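Local coordinates for cell division control protein 4 (Saccharomyces cerevisiae, PDB 3V7D) that recognises phosphorylated target proteins such as the CDK inhibitor SIC1 and directs their ubiquitination as the substrate-recognition subunit of an SCF ubiquitin ligase, at residues Ile15-Asn28 with Asn44-Lys58. The protein carries 1 engineered substitution. Sequence-based numbering, arbitrary orientation. Where two conformers were deposited one is given.
Sequences ITSLPFEISLKIFN and NWNKIIRKSTSLWKK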
ATOM      1  N   ILE B  15      24.346   4.152  23.225  1.00 42.50           N
ATOM      2  CA  ILE B  15      23.958   3.300  22.103  1.00 37.25           C
ATOM      3  C   ILE B  15      24.939   2.145  21.931  1.00 37.31           C
ATOM      4  O   ILE B  15      24.540   1.005  21.697  1.00 42.28           O
ATOM      5  CB  ILE B  15      23.829   4.119  20.796  1.00 41.30           C
ATOM      6  CG1 ILE B  15      22.592   5.023  20.859  1.00 44.70           C
ATOM      7  CG2 ILE B  15      23.781   3.209  19.560  1.00 37.76           C
ATOM      8  CD1 ILE B  15      21.286   4.281  21.041  1.00 45.96           C
ATOM      9  N   THR B  16      26.225   2.443  22.067  1.00 39.80           N
ATOM     10  CA  THR B  16      27.254   1.415  21.987  1.00 42.58           C
ATOM     11  C   THR B  16      27.242   0.515  23.223  1.00 39.91           C
ATOM     12  O   THR B  16      27.333  -0.708  23.111  1.00 39.38           O
ATOM     13  CB  THR B  16      28.651   2.043  21.820  1.00 45.45           C
ATOM     14  OG1 THR B  16      28.753   2.633  20.519  1.00 47.75           O
ATOM     15  CG2 THR B  16      29.740   0.997  21.981  1.00 45.83           C
ATOM     16  N   SER B  17      27.109   1.129  24.395  1.00 41.17           N
ATOM     17  CA  SER B  17      27.213   0.414  25.668  1.00 42.54           C
ATOM     18  C   SER B  17      26.058  -0.548  25.933  1.00 43.43           C
ATOM     19  O   SER B  17      26.276  -1.672  26.376  1.00 42.55           O
ATOM     20  CB  SER B  17      27.335   1.404  26.827  1.00 42.32           C
ATOM     21  OG  SER B  17      28.521   2.169  26.718  1.00 46.74           O
ATOM     22  N   LEU B  18      24.834  -0.102  25.662  1.00 42.91           N
ATOM     23  CA  LEU B  18      23.648  -0.914  25.922  1.00 41.59           C
ATOM     24  C   LEU B  18      23.624  -2.174  25.059  1.00 37.82           C
ATOM     25  O   LEU B  18      24.254  -2.214  24.004  1.00 37.99           O
ATOM     26  CB  LEU B  18      22.382  -0.090  25.684  1.00 39.46           C
ATOM     27  CG  LEU B  18      22.061   0.963  26.743  1.00 42.38           C
ATOM     28  CD1 LEU B  18      20.988   1.916  26.232  1.00 43.22           C
ATOM     29  CD2 LEU B  18      21.622   0.292  28.033  1.00 40.05           C
ATOM     30  N   PRO B  19      22.910  -3.215  25.517  1.00 40.47           N
ATOM     31  CA  PRO B  19      22.732  -4.406  24.679  1.00 43.25           C
ATOM     32  C   PRO B  19      22.009  -4.038  23.391  1.00 42.73           C
ATOM     33  O   PRO B  19      21.179  -3.131  23.402  1.00 37.63           O
ATOM     34  CB  PRO B  19      21.854  -5.314  25.542  1.00 44.01           C
ATOM     35  CG  PRO B  19      22.148  -4.883  26.953  1.00 45.72           C
ATOM     36  CD  PRO B  19      22.344  -3.395  26.866  1.00 40.88           C
ATOM     37  N   PHE B  20      22.333  -4.736  22.306  1.00 43.16           N
ATOM     38  CA  PHE B  20      21.824  -4.426  20.970  1.00 42.11           C
ATOM     39  C   PHE B  20      20.307  -4.215  20.888  1.00 41.58           C
ATOM     40  O   PHE B  20      19.841  -3.243  20.295  1.00 41.41           O
ATOM     41  CB  PHE B  20      22.261  -5.513  19.978  1.00 42.40           C
ATOM     42  CG  PHE B  20      21.688  -5.343  18.596  1.00 50.26           C
ATOM     43  CD1 PHE B  20      22.175  -4.362  17.743  1.00 55.68           C
ATOM     44  CD2 PHE B  20      20.672  -6.169  18.146  1.00 49.88           C
ATOM     45  CE1 PHE B  20      21.651  -4.205  16.468  1.00 56.58           C
ATOM     46  CE2 PHE B  20      20.145  -6.017  16.873  1.00 53.33           C
ATOM     47  CZ  PHE B  20      20.636  -5.033  16.032  1.00 52.27           C
ATOM     48  N   GLU B  21      19.543  -5.127  21.479  1.00 44.03           N
ATOM     49  CA  GLU B  21      18.088  -5.052  21.417  1.00 45.37           C
ATOM     50  C   GLU B  21      17.555  -3.769  22.057  1.00 48.59           C
ATOM     51  O   GLU B  21      16.566  -3.197  21.594  1.00 46.03           O
ATOM     52  CB  GLU B  21      17.456  -6.281  22.078  1.00 49.50           C
ATOM     53  CG  GLU B  21      17.868  -7.606  21.450  1.00 64.75           C
ATOM     54  CD  GLU B  21      17.399  -7.757  20.011  1.00 80.19           C
ATOM     55  OE1 GLU B  21      16.417  -7.086  19.623  1.00 83.59           O
ATOM     56  OE2 GLU B  21      18.015  -8.550  19.264  1.00 84.96           O
ATOM     57  N   ILE B  22      18.223  -3.313  23.110  1.00 46.96           N
ATOM     58  CA  ILE B  22      17.809  -2.098  23.803  1.00 44.32           C
ATOM     59  C   ILE B  22      18.132  -0.835  23.003  1.00 36.89           C
ATOM     60  O   ILE B  22      17.319   0.088  22.932  1.00 37.62           O
ATOM     61  CB  ILE B  22      18.418  -2.019  25.214  1.00 41.00           C
ATOM     62  CG1 ILE B  22      17.948  -3.211  26.046  1.00 41.25           C
ATOM     63  CG2 ILE B  22      18.036  -0.706  25.893  1.00 37.56           C
ATOM     64  CD1 ILE B  22      18.417  -3.174  27.480  1.00 47.15           C
ATOM     65  N   SER B  23      19.310  -0.795  22.392  1.00 34.41           N
ATOM     66  CA  SER B  23      19.664   0.338  21.545  1.00 37.58           C
ATOM     67  C   SER B  23      18.743   0.362  20.333  1.00 43.10           C
ATOM     68  O   SER B  23      18.434   1.422  19.792  1.00 37.50           O
ATOM     69  CB  SER B  23      21.124   0.259  21.101  1.00 37.43           C
ATOM     70  OG  SER B  23      22.001   0.491  22.190  1.00 42.73           O
ATOM     71  N   LEU B  24      18.298  -0.821  19.921  1.00 47.68           N
ATOM     72  CA  LEU B  24      17.373  -0.948  18.806  1.00 51.61           C
ATOM     73  C   LEU B  24      16.029  -0.333  19.175  1.00 49.22           C
ATOM     74  O   LEU B  24      15.381   0.327  18.364  1.00 48.83           O
ATOM     75  CB  LEU B  24      17.181  -2.418  18.451  1.00 55.76           C
ATOM     76  CG  LEU B  24      16.982  -2.661  16.963  1.00 66.36           C
ATOM     77  CD1 LEU B  24      18.272  -2.308  16.238  1.00 67.01           C
ATOM     78  CD2 LEU B  24      16.566  -4.098  16.697  1.00 70.29           C
ATOM     79  N   LYS B  25      15.622  -0.566  20.415  1.00 46.46           N
ATOM     80  CA  LYS B  25      14.392  -0.005  20.952  1.00 45.77           C
ATOM     81  C   LYS B  25      14.430   1.526  20.904  1.00 43.32           C
ATOM     82  O   LYS B  25      13.422   2.183  20.642  1.00 45.98           O
ATOM     83  CB  LYS B  25      14.199  -0.504  22.383  1.00 49.71           C
ATOM     84  CG  LYS B  25      12.859  -0.173  22.998  1.00 57.20           C
ATOM     85  CD  LYS B  25      12.680  -0.864  24.350  1.00 65.39           C
ATOM     86  CE  LYS B  25      12.760  -2.383  24.233  1.00 69.34           C
ATOM     87  NZ  LYS B  25      11.566  -3.046  24.835  1.00 73.17           N
ATOM     88  N   ILE B  26      15.611   2.085  21.142  1.00 42.03           N
ATOM     89  CA  ILE B  26      15.803   3.531  21.133  1.00 40.89           C
ATOM     90  C   ILE B  26      15.609   4.104  19.729  1.00 43.87           C
ATOM     91  O   ILE B  26      14.951   5.135  19.547  1.00 39.48           O
ATOM     92  CB  ILE B  26      17.200   3.909  21.685  1.00 39.16           C
ATOM     93  CG1 ILE B  26      17.303   3.541  23.171  1.00 40.84           C
ATOM     94  CG2 ILE B  26      17.476   5.393  21.505  1.00 38.76           C
ATOM     95  CD1 ILE B  26      18.689   3.742  23.773  1.00 37.93           C
ATOM     96  N   PHE B  27      16.168   3.421  18.734  1.00 40.04           N
ATOM     97  CA  PHE B  27      16.044   3.871  17.352  1.00 38.22           C
ATOM     98  C   PHE B  27      14.614   3.759  16.824  1.00 37.44           C
ATOM     99  O   PHE B  27      14.199   4.551  15.982  1.00 47.02           O
ATOM    100  CB  PHE B  27      17.022   3.122  16.443  1.00 36.26           C
ATOM    101  CG  PHE B  27      18.458   3.499  16.666  1.00 38.11           C
ATOM    102  CD1 PHE B  27      18.885   4.803  16.456  1.00 38.18           C
ATOM    103  CD2 PHE B  27      19.382   2.553  17.074  1.00 37.52           C
ATOM    104  CE1 PHE B  27      20.208   5.159  16.658  1.00 35.38           C
ATOM    105  CE2 PHE B  27      20.707   2.899  17.279  1.00 39.10           C
ATOM    106  CZ  PHE B  27      21.120   4.204  17.070  1.00 36.81           C
ATOM    107  N   ASN B  28      13.861   2.786  17.326  1.00 35.71           N
ATOM    108  CA  ASN B  28      12.456   2.649  16.947  1.00 42.79           C
ATOM    109  C   ASN B  28      11.581   3.798  17.450  1.00 45.12           C
ATOM    110  O   ASN B  28      10.461   3.973  16.982  1.00 46.37           O
ATOM    111  CB  ASN B  28      11.888   1.305  17.413  1.00 40.73           C
ATOM    112  CG  ASN B  28      12.333   0.151  16.531  1.00 52.81           C
ATOM    113  OD1 ASN B  28      12.403   0.284  15.309  1.00 56.31           O
ATOM    114  ND2 ASN B  28      12.644  -0.986  17.147  1.00 55.77           N
ATOM    115  N   ASN B  44      30.534   2.458  14.723  1.00 44.63           N
ATOM    116  CA  ASN B  44      29.768   1.531  15.547  0.51 43.71           C
ATOM    117  C   ASN B  44      28.264   1.786  15.476  1.00 40.48           C
ATOM    118  O   ASN B  44      27.463   0.857  15.399  1.00 40.56           O
ATOM    119  CB  ASN B  44      30.249   1.623  16.994  0.51 46.03           C
ATOM    120  CG  ASN B  44      31.758   1.743  17.094  0.51 50.04           C
ATOM    121  OD1 ASN B  44      32.333   2.786  16.766  0.51 50.16           O
ATOM    122  ND2 ASN B  44      32.408   0.677  17.547  0.51 47.66           N
ATOM    123  N   TRP B  45      27.886   3.061  15.530  1.00 39.78           N
ATOM    124  CA  TRP B  45      26.478   3.423  15.395  1.00 35.64           C
ATOM    125  C   TRP B  45      26.009   2.996  14.013  1.00 35.42           C
ATOM    126  O   TRP B  45      24.917   2.443  13.849  1.00 36.42           O
ATOM    127  CB  TRP B  45      26.265   4.930  15.563  1.00 35.52           C
ATOM    128  CG  TRP B  45      26.162   5.403  16.992  1.00 40.04           C
ATOM    129  CD1 TRP B  45      26.950   5.032  18.039  1.00 42.52           C
ATOM    130  CD2 TRP B  45      25.209   6.336  17.520  1.00 39.76           C
ATOM    131  NE1 TRP B  45      26.553   5.679  19.186  1.00 47.02           N
ATOM    132  CE2 TRP B  45      25.484   6.485  18.893  1.00 43.87           C
ATOM    133  CE3 TRP B  45      24.150   7.063  16.961  1.00 38.49           C
ATOM    134  CZ2 TRP B  45      24.743   7.332  19.718  1.00 40.80           C
ATOM    135  CZ3 TRP B  45      23.410   7.902  17.785  1.00 36.19           C
ATOM    136  CH2 TRP B  45      23.707   8.022  19.149  1.00 37.28           C
ATOM    137  N   ASN B  46      26.854   3.255  13.020  1.00 37.17           N
ATOM    138  CA  ASN B  46      26.553   2.900  11.639  1.00 38.46           C
ATOM    139  C   ASN B  46      26.306   1.403  11.529  1.00 36.34           C
ATOM    140  O   ASN B  46      25.343   0.964  10.895  1.00 39.88           O
ATOM    141  CB  ASN B  46      27.704   3.319  10.722  1.00 38.51           C
ATOM    142  CG  ASN B  46      27.363   3.175   9.249  1.00 45.49           C
ATOM    143  OD1 ASN B  46      27.576   2.118   8.646  1.00 46.04           O
ATOM    144  ND2 ASN B  46      26.842   4.244   8.658  1.00 40.63           N
ATOM    145  N   LYS B  47      27.171   0.626  12.175  1.00 34.30           N
ATOM    146  CA  LYS B  47      27.070  -0.828  12.139  1.00 43.06           C
ATOM    147  C   LYS B  47      25.788  -1.305  12.823  1.00 42.12           C
ATOM    148  O   LYS B  47      25.069  -2.152  12.291  1.00 38.78           O
ATOM    149  CB  LYS B  47      28.297  -1.460  12.800  1.00 51.81           C
ATOM    150  CG  LYS B  47      28.434  -2.959  12.566  1.00 65.16           C
ATOM    151  CD  LYS B  47      29.544  -3.559  13.423  1.00 75.15           C
ATOM    152  CE  LYS B  47      30.924  -3.108  12.966  1.00 82.58           C
ATOM    153  NZ  LYS B  47      31.341  -3.765  11.696  1.00 85.44           N
ATOM    154  N   ILE B  48      25.506  -0.747  13.997  1.00 39.95           N
ATOM    155  CA  ILE B  48      24.327  -1.122  14.776  1.00 38.23           C
ATOM    156  C   ILE B  48      23.016  -0.898  14.010  1.00 42.57           C
ATOM    157  O   ILE B  48      22.142  -1.766  13.987  1.00 44.10           O
ATOM    158  CB  ILE B  48      24.286  -0.353  16.118  1.00 38.34           C
ATOM    159  CG1 ILE B  48      25.360  -0.886  17.070  1.00 39.43           C
ATOM    160  CG2 ILE B  48      22.916  -0.456  16.762  1.00 34.40           C
ATOM    161  CD1 ILE B  48      25.450  -0.121  18.372  1.00 40.33           C
ATOM    162  N   ILE B  49      22.884   0.265  13.379  1.00 39.15           N
ATOM    163  CA  ILE B  49      21.670   0.605  12.643  1.00 37.28           C
ATOM    164  C   ILE B  49      21.462  -0.270  11.405  1.00 40.52           C
ATOM    165  O   ILE B  49      20.357  -0.749  11.144  1.00 47.76           O
ATOM    166  CB  ILE B  49      21.673   2.090  12.235  1.00 38.59           C
ATOM    167  CG1 ILE B  49      21.607   2.976  13.482  1.00 41.24           C
ATOM    168  CG2 ILE B  49      20.519   2.389  11.287  1.00 28.69           C
ATOM    169  CD1 ILE B  49      21.878   4.432  13.211  1.00 44.65           C
ATOM    170  N   ARG B  50      22.531  -0.494  10.651  1.00 39.65           N
ATOM    171  CA  ARG B  50      22.438  -1.271   9.418  1.00 45.53           C
ATOM    172  C   ARG B  50      22.343  -2.771   9.687  1.00 45.11           C
ATOM    173  O   ARG B  50      22.363  -3.578   8.765  1.00 40.50           O
ATOM    174  CB  ARG B  50      23.625  -0.957   8.507  1.00 40.24           C
ATOM    175  CG  ARG B  50      23.671   0.506   8.088  1.00 41.17           C
ATOM    176  CD  ARG B  50      24.977   0.849   7.407  1.00 41.17           C
ATOM    177  NE  ARG B  50      25.182   0.069   6.194  1.00 42.28           N
ATOM    178  CZ  ARG B  50      26.341  -0.011   5.547  1.00 47.81           C
ATOM    179  NH1 ARG B  50      27.403   0.640   6.005  1.00 40.69           N
ATOM    180  NH2 ARG B  50      26.439  -0.748   4.448  1.00 50.10           N
ATOM    181  N   LYS B  51      22.219  -3.128  10.958  1.00 41.99           N
ATOM    182  CA  LYS B  51      22.175  -4.519  11.374  1.00 42.51           C
ATOM    183  C   LYS B  51      20.739  -5.037  11.388  1.00 40.67           C
ATOM    184  O   LYS B  51      20.488  -6.201  11.088  1.00 37.05           O
ATOM    185  CB  LYS B  51      22.768  -4.636  12.775  1.00 46.05           C
ATOM    186  CG  LYS B  51      23.731  -5.776  13.001  1.00 58.39           C
ATOM    187  CD  LYS B  51      24.243  -5.702  14.440  1.00 68.07           C
ATOM    188  CE  LYS B  51      25.220  -6.813  14.778  1.00 72.97           C
ATOM    189  NZ  LYS B  51      26.569  -6.578  14.192  1.00 72.84           N
ATOM    190  N   SER B  52      19.793  -4.173  11.739  1.00 42.35           N
ATOM    191  CA  SER B  52      18.417  -4.620  11.932  1.00 50.85           C
ATOM    192  C   SER B  52      17.564  -4.491  10.679  1.00 47.97           C
ATOM    193  O   SER B  52      17.563  -3.459  10.013  1.00 45.34           O
ATOM    194  CB  SER B  52      17.754  -3.858  13.079  1.00 51.70           C
ATOM    195  OG  SER B  52      17.757  -2.469  12.815  1.00 47.43           O
ATOM    196  N   THR B  53      16.840  -5.559  10.370  1.00 51.44           N
ATOM    197  CA  THR B  53      15.847  -5.538   9.313  1.00 47.04           C
ATOM    198  C   THR B  53      14.606  -4.835   9.838  1.00 43.94           C
ATOM    199  O   THR B  53      14.029  -3.981   9.164  1.00 48.30           O
ATOM    200  CB  THR B  53      15.477  -6.973   8.878  1.00 47.81           C
ATOM    201  OG1 THR B  53      16.552  -7.530   8.112  1.00 49.82           O
ATOM    202  CG2 THR B  53      14.209  -6.978   8.035  1.00 49.44           C
ATOM    203  N   SER B  54      14.220  -5.189  11.061  1.00 40.23           N
ATOM    204  CA  SER B  54      12.973  -4.726  11.656  1.00 43.03           C
ATOM    205  C   SER B  54      12.858  -3.205  11.694  1.00 42.97           C
ATOM    206  O   SER B  54      11.781  -2.657  11.473  1.00 50.97           O
ATOM    207  CB  SER B  54      12.784  -5.319  13.058  1.00 49.86           C
ATOM    208  OG  SER B  54      13.782  -4.860  13.954  1.00 58.09           O
ATOM    209  N   LEU B  55      13.968  -2.530  11.961  1.00 44.14           N
ATOM    210  CA  LEU B  55      13.978  -1.071  12.009  1.00 39.54           C
ATOM    211  C   LEU B  55      13.435  -0.479  10.712  1.00 39.76           C
ATOM    212  O   LEU B  55      12.568   0.391  10.734  1.00 41.49           O
ATOM    213  CB  LEU B  55      15.395  -0.563  12.270  1.00 38.39           C
ATOM    214  CG  LEU B  55      15.636   0.924  12.531  1.00 43.57           C
ATOM    215  CD1 LEU B  55      16.873   1.081  13.386  1.00 46.38           C
ATOM    216  CD2 LEU B  55      15.802   1.701  11.235  1.00 48.18           C
ATOM    217  N   TRP B  56      13.951  -0.957   9.585  1.00 44.52           N
ATOM    218  CA  TRP B  56      13.558  -0.435   8.280  1.00 42.06           C
ATOM    219  C   TRP B  56      12.223  -1.005   7.821  1.00 37.83           C
ATOM    220  O   TRP B  56      11.482  -0.349   7.090  1.00 36.72           O
ATOM    221  CB  TRP B  56      14.665  -0.684   7.253  1.00 45.36           C
ATOM    222  CG  TRP B  56      15.906   0.033   7.640  1.00 40.49           C
ATOM    223  CD1 TRP B  56      17.024  -0.506   8.199  1.00 38.15           C
ATOM    224  CD2 TRP B  56      16.133   1.442   7.559  1.00 33.33           C
ATOM    225  NE1 TRP B  56      17.950   0.480   8.447  1.00 38.74           N
ATOM    226  CE2 TRP B  56      17.424   1.685   8.064  1.00 33.70           C
ATOM    227  CE3 TRP B  56      15.376   2.518   7.094  1.00 36.45           C
ATOM    228  CZ2 TRP B  56      17.971   2.962   8.126  1.00 35.80           C
ATOM    229  CZ3 TRP B  56      15.920   3.785   7.154  1.00 44.49           C
ATOM    230  CH2 TRP B  56      17.208   3.997   7.663  1.00 42.55           C
ATOM    231  N   LYS B  57      11.915  -2.220   8.266  1.00 34.38           N
ATOM    232  CA  LYS B  57      10.604  -2.809   8.025  1.00 40.20           C
ATOM    233  C   LYS B  57       9.517  -1.951   8.666  1.00 37.47           C
ATOM    234  O   LYS B  57       8.521  -1.618   8.022  1.00 33.29           O
ATOM    235  CB  LYS B  57      10.535  -4.237   8.573  1.00 43.82           C
ATOM    236  CG  LYS B  57       9.202  -4.927   8.306  1.00 48.70           C
ATOM    237  CD  LYS B  57       9.146  -6.322   8.919  1.00 51.33           C
ATOM    238  CE  LYS B  57       7.812  -6.995   8.631  1.00 60.23           C
ATOM    239  NZ  LYS B  57       7.710  -8.352   9.239  1.00 67.48           N
ATOM    240  N   LYS B  58       9.724  -1.586   9.929  1.00 30.78           N
ATOM    241  CA  LYS B  58       8.782  -0.742  10.660  1.00 38.21           C
ATOM    242  C   LYS B  58       8.568   0.617   9.990  1.00 38.72           C
ATOM    243  O   LYS B  58       7.436   1.086   9.881  1.00 41.65           O
ATOM    244  CB  LYS B  58       9.244  -0.537  12.106  1.00 41.73           C
ATOM    245  CG  LYS B  58       9.054  -1.745  13.018  1.00 47.22           C
ATOM    246  CD  LYS B  58       9.721  -1.509  14.367  1.00 51.42           C
ATOM    247  CE  LYS B  58       9.254  -2.506  15.420  1.00 59.42           C
ATOM    248  NZ  LYS B  58       9.607  -3.908  15.073  1.00 63.42           N
TER
HETATM  249  O   HOH W   1      11.778   1.895  12.976  1.00 41.14           O
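F27 and W45 meet in an offset edge-to-face pair: the edge of the phenylalanine points at the face of the indole's six-membered ring, with the planes at 81°. I15 lies over one face of the same indole, CG1 reaching W45 CZ2 at 3.4 Å and CG2 standing above the five-membered ring in a CH-pi contact. A broad flat side chain suits this place, since it receives a branched residue and an aromatic edge together, while W45 NE1 is hydrogen-bonded to the D13 carboxylate (OD1), just before helix 14-17. The phenyl of F27 enters as a knob among W45, I48, I49 and L55, with I49 CG1 over one face, 3.9 Å from the ring centroid, and L55 CD1 against F27 CB at 3.7 Å. I48 is in turn a knob among I15, T16, F20 and F27. With chi1 -72°, its CG1 is anti to the carbonyl carbon and carries CD1 to I15 O and CG2, whereas I48 CG2, anti to the backbone N, touches F20 CE1 and F27 CE2. The buried S23 OG donates to I15 O at 2.6 Å, joining helix 20-27 to the short helix 14-17 across the L18-P19 loop.

Toward solvent, F20, K51, N28 and K58 are partly or fully exposed. F20 brings its edge to I48 O, and K51 CD lies 3.6 Å from F20 CE1, a lysine being able to give methylenes here while its amine leads away. Near L55, a water joins N28 OD1 (2.9 Å) to L55 O beside the methylenes of K58. Helices 20-27 and 44-49 cross at -86°, and this nearly perpendicular, aromatic-filled packing belongs to the helical F-box, the module through which F-box proteins bind SKP1.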